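Local coordinates for protein phospholyase (Arthrobacter aurescens, PDB 5G4I) that uses pyridoxal phosphate to catalyse the elimination of phosphate from phosphoethanolamine, giving acetaldehyde and ammonia, at residues Tyr57-Asn62 with Arg414-Phe419. Numbering follows the deposited sequence.
Sequences YLDGYN and RPPLVF. With PO4 (phosphate ion), chain D.
R414 grips the backbone carbonyl of Y61 side-on: NE lies 2.9 Å and NH2 2.8 Å from Y61 O, which sits nearly in the guanidinium plane and takes the two from opposite faces of its own carbonyl plane. The bend at chi3 (65°) turns the guanidinium back to this oxygen, while the straighter backbone bond from R414 N to G60 O (2.8 Å) ties 57-62 to 414-419.

The same head makes a cation-pi contact, with R414 NH2 over one face of the Y61 ring, 3.3 Å from CZ. Arginine suits the place because its N-H groups also reach a phosphate ion, NH1 to O1 and NH2 to O2. Y61 OH lies a doubtfully short 2.4 Å from O3, and Q254 and R90 of the second subunit also bind the ion.

Within 57-62, the D59 carboxylate suits a bend rich in N-H groups: OD1 accepts from Y61 N, an Asx turn, and from N62 N, an Asx motif, while OD2 meets H69.

P416, lacking an N-H, lays CD 3.8 Å from D59 CG in van der Waals contact; apolar L58 CD1 meets F419 CE2.

Though the ion probably came from the crystallisation liquor, this pocket near pyridoxal phosphate is consistent with a substrate-phosphate site.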
loop_
_atom_site.group_PDB
_atom_site.type_symbol
_atom_site.label_atom_id
_atom_site.label_comp_id
_atom_site.label_asym_id
_atom_site.label_seq_id
_atom_site.Cartn_x
_atom_site.Cartn_y
_atom_site.Cartn_z
ATOM N N TYR A 57 -4.565 19.367 -23.750
ATOM C CA TYR A 57 -3.136 19.258 -23.633
ATOM C C TYR A 57 -2.632 17.855 -24.130
ATOM O O TYR A 57 -3.344 16.842 -23.929
ATOM C CB TYR A 57 -2.642 19.395 -22.161
ATOM C CG TYR A 57 -3.096 20.640 -21.419
ATOM C CD1 TYR A 57 -4.380 20.693 -20.911
ATOM C CD2 TYR A 57 -2.273 21.689 -21.271
ATOM C CE1 TYR A 57 -4.836 21.830 -20.239
ATOM C CE2 TYR A 57 -2.673 22.839 -20.537
ATOM C CZ TYR A 57 -3.985 22.902 -20.146
ATOM O OH TYR A 57 -4.401 24.029 -19.441
ATOM N N LEU A 58 -1.433 17.892 -24.684
ATOM C CA LEU A 58 -0.652 16.675 -25.009
ATOM C C LEU A 58 0.106 16.279 -23.720
ATOM O O LEU A 58 0.850 17.054 -23.166
ATOM C CB LEU A 58 0.323 16.937 -26.154
ATOM C CG LEU A 58 1.229 15.737 -26.569
ATOM C CD1 LEU A 58 0.445 14.550 -26.999
ATOM C CD2 LEU A 58 2.224 16.175 -27.657
ATOM N N ASP A 59 -0.107 14.998 -23.263
ATOM C CA ASP A 59 0.580 14.459 -22.083
ATOM C C ASP A 59 1.992 14.003 -22.391
ATOM O O ASP A 59 2.143 12.922 -22.992
ATOM C CB ASP A 59 -0.261 13.315 -21.469
ATOM C CG ASP A 59 0.214 12.876 -20.075
ATOM O OD1 ASP A 59 1.356 13.231 -19.697
ATOM O OD2 ASP A 59 -0.612 12.189 -19.427
ATOM N N GLY A 60 3.013 14.806 -22.064
ATOM C CA GLY A 60 4.427 14.386 -22.115
ATOM C C GLY A 60 5.098 13.977 -20.822
ATOM O O GLY A 60 6.341 14.012 -20.704
ATOM N N TYR A 61 4.232 13.607 -19.843
ATOM C CA TYR A 61 4.699 13.405 -18.461
ATOM C C TYR A 61 4.267 12.139 -17.739
ATOM O O TYR A 61 5.043 11.587 -16.947
ATOM C CB TYR A 61 4.318 14.689 -17.573
ATOM C CG TYR A 61 4.612 14.523 -16.084
ATOM C CD1 TYR A 61 5.876 14.491 -15.648
ATOM C CD2 TYR A 61 3.593 14.134 -15.248
ATOM C CE1 TYR A 61 6.140 14.186 -14.303
ATOM C CE2 TYR A 61 3.848 13.809 -13.929
ATOM C CZ TYR A 61 5.110 13.898 -13.532
ATOM O OH TYR A 61 5.306 13.536 -12.186
ATOM N N ASN A 62 2.998 11.741 -17.866
ATOM C CA ASN A 62 2.433 10.715 -16.952
ATOM C C ASN A 62 2.739 9.286 -17.374
ATOM O O ASN A 62 2.344 8.853 -18.453
ATOM C CB ASN A 62 0.925 10.906 -16.774
ATOM C CG ASN A 62 0.635 12.172 -15.939
ATOM O OD1 ASN A 62 0.925 12.232 -14.731
ATOM N ND2 ASN A 62 0.270 13.266 -16.654
ATOM N N ARG A 414 8.196 11.952 -20.558
ATOM C CA ARG A 414 7.920 10.562 -20.149
ATOM C C ARG A 414 6.437 10.387 -20.345
ATOM O O ARG A 414 5.697 10.231 -19.407
ATOM C CB ARG A 414 8.388 10.322 -18.658
ATOM C CG ARG A 414 8.093 8.894 -18.053
ATOM C CD ARG A 414 8.108 8.833 -16.497
ATOM N NE ARG A 414 6.980 9.665 -16.048
ATOM C CZ ARG A 414 6.795 10.034 -14.762
ATOM N NH1 ARG A 414 7.469 9.405 -13.755
ATOM N NH2 ARG A 414 5.800 10.802 -14.361
ATOM N N PRO A 415 6.014 10.250 -21.627
ATOM C CA PRO A 415 4.542 10.169 -21.921
ATOM C C PRO A 415 3.917 8.804 -21.720
ATOM O O PRO A 415 4.722 7.809 -21.623
ATOM C CB PRO A 415 4.500 10.554 -23.411
ATOM C CG PRO A 415 5.825 10.077 -23.960
ATOM C CD PRO A 415 6.820 10.367 -22.873
ATOM N N PRO A 416 2.612 8.633 -21.699
ATOM C CA PRO A 416 1.978 7.305 -21.863
ATOM C C PRO A 416 2.643 6.525 -23.013
ATOM O O PRO A 416 3.089 7.122 -24.017
ATOM C CB PRO A 416 0.491 7.635 -22.123
ATOM C CG PRO A 416 0.347 8.994 -21.396
ATOM C CD PRO A 416 1.610 9.747 -21.682
ATOM N N LEU A 417 2.760 5.189 -22.880
ATOM C CA LEU A 417 3.492 4.354 -23.901
ATOM C C LEU A 417 2.708 4.188 -25.213
ATOM O O LEU A 417 3.199 3.532 -26.153
ATOM C CB LEU A 417 3.943 2.991 -23.307
ATOM C CG LEU A 417 5.412 2.688 -23.671
ATOM C CD1 LEU A 417 6.398 3.494 -22.877
ATOM C CD2 LEU A 417 5.732 1.183 -23.511
ATOM N N VAL A 418 1.487 4.736 -25.347
ATOM C CA VAL A 418 0.743 4.844 -26.590
ATOM C C VAL A 418 1.094 6.123 -27.377
ATOM O O VAL A 418 0.532 6.365 -28.456
ATOM C CB VAL A 418 -0.779 4.718 -26.348
ATOM C CG1 VAL A 418 -1.175 3.361 -25.912
ATOM C CG2 VAL A 418 -1.286 5.774 -25.387
ATOM N N PHE A 419 2.055 6.917 -26.951
ATOM C CA PHE A 419 2.529 8.141 -27.651
ATOM C C PHE A 419 3.331 7.698 -28.858
ATOM O O PHE A 419 4.235 6.821 -28.828
ATOM C CB PHE A 419 3.477 8.844 -26.637
ATOM C CG PHE A 419 4.005 10.236 -26.972
ATOM C CD1 PHE A 419 5.224 10.344 -27.632
ATOM C CD2 PHE A 419 3.401 11.395 -26.478
ATOM C CE1 PHE A 419 5.855 11.570 -27.815
ATOM C CE2 PHE A 419 4.022 12.623 -26.663
ATOM C CZ PHE A 419 5.240 12.697 -27.294
HETATM P P PO4 D . 6.678 11.110 -10.669
HETATM O O1 PO4 D . 7.701 10.260 -11.150
HETATM O O2 PO4 D . 5.332 11.015 -11.385
HETATM O O3 PO4 D . 7.186 12.357 -11.384
HETATM O O4 PO4 D . 6.513 11.317 -9.186
#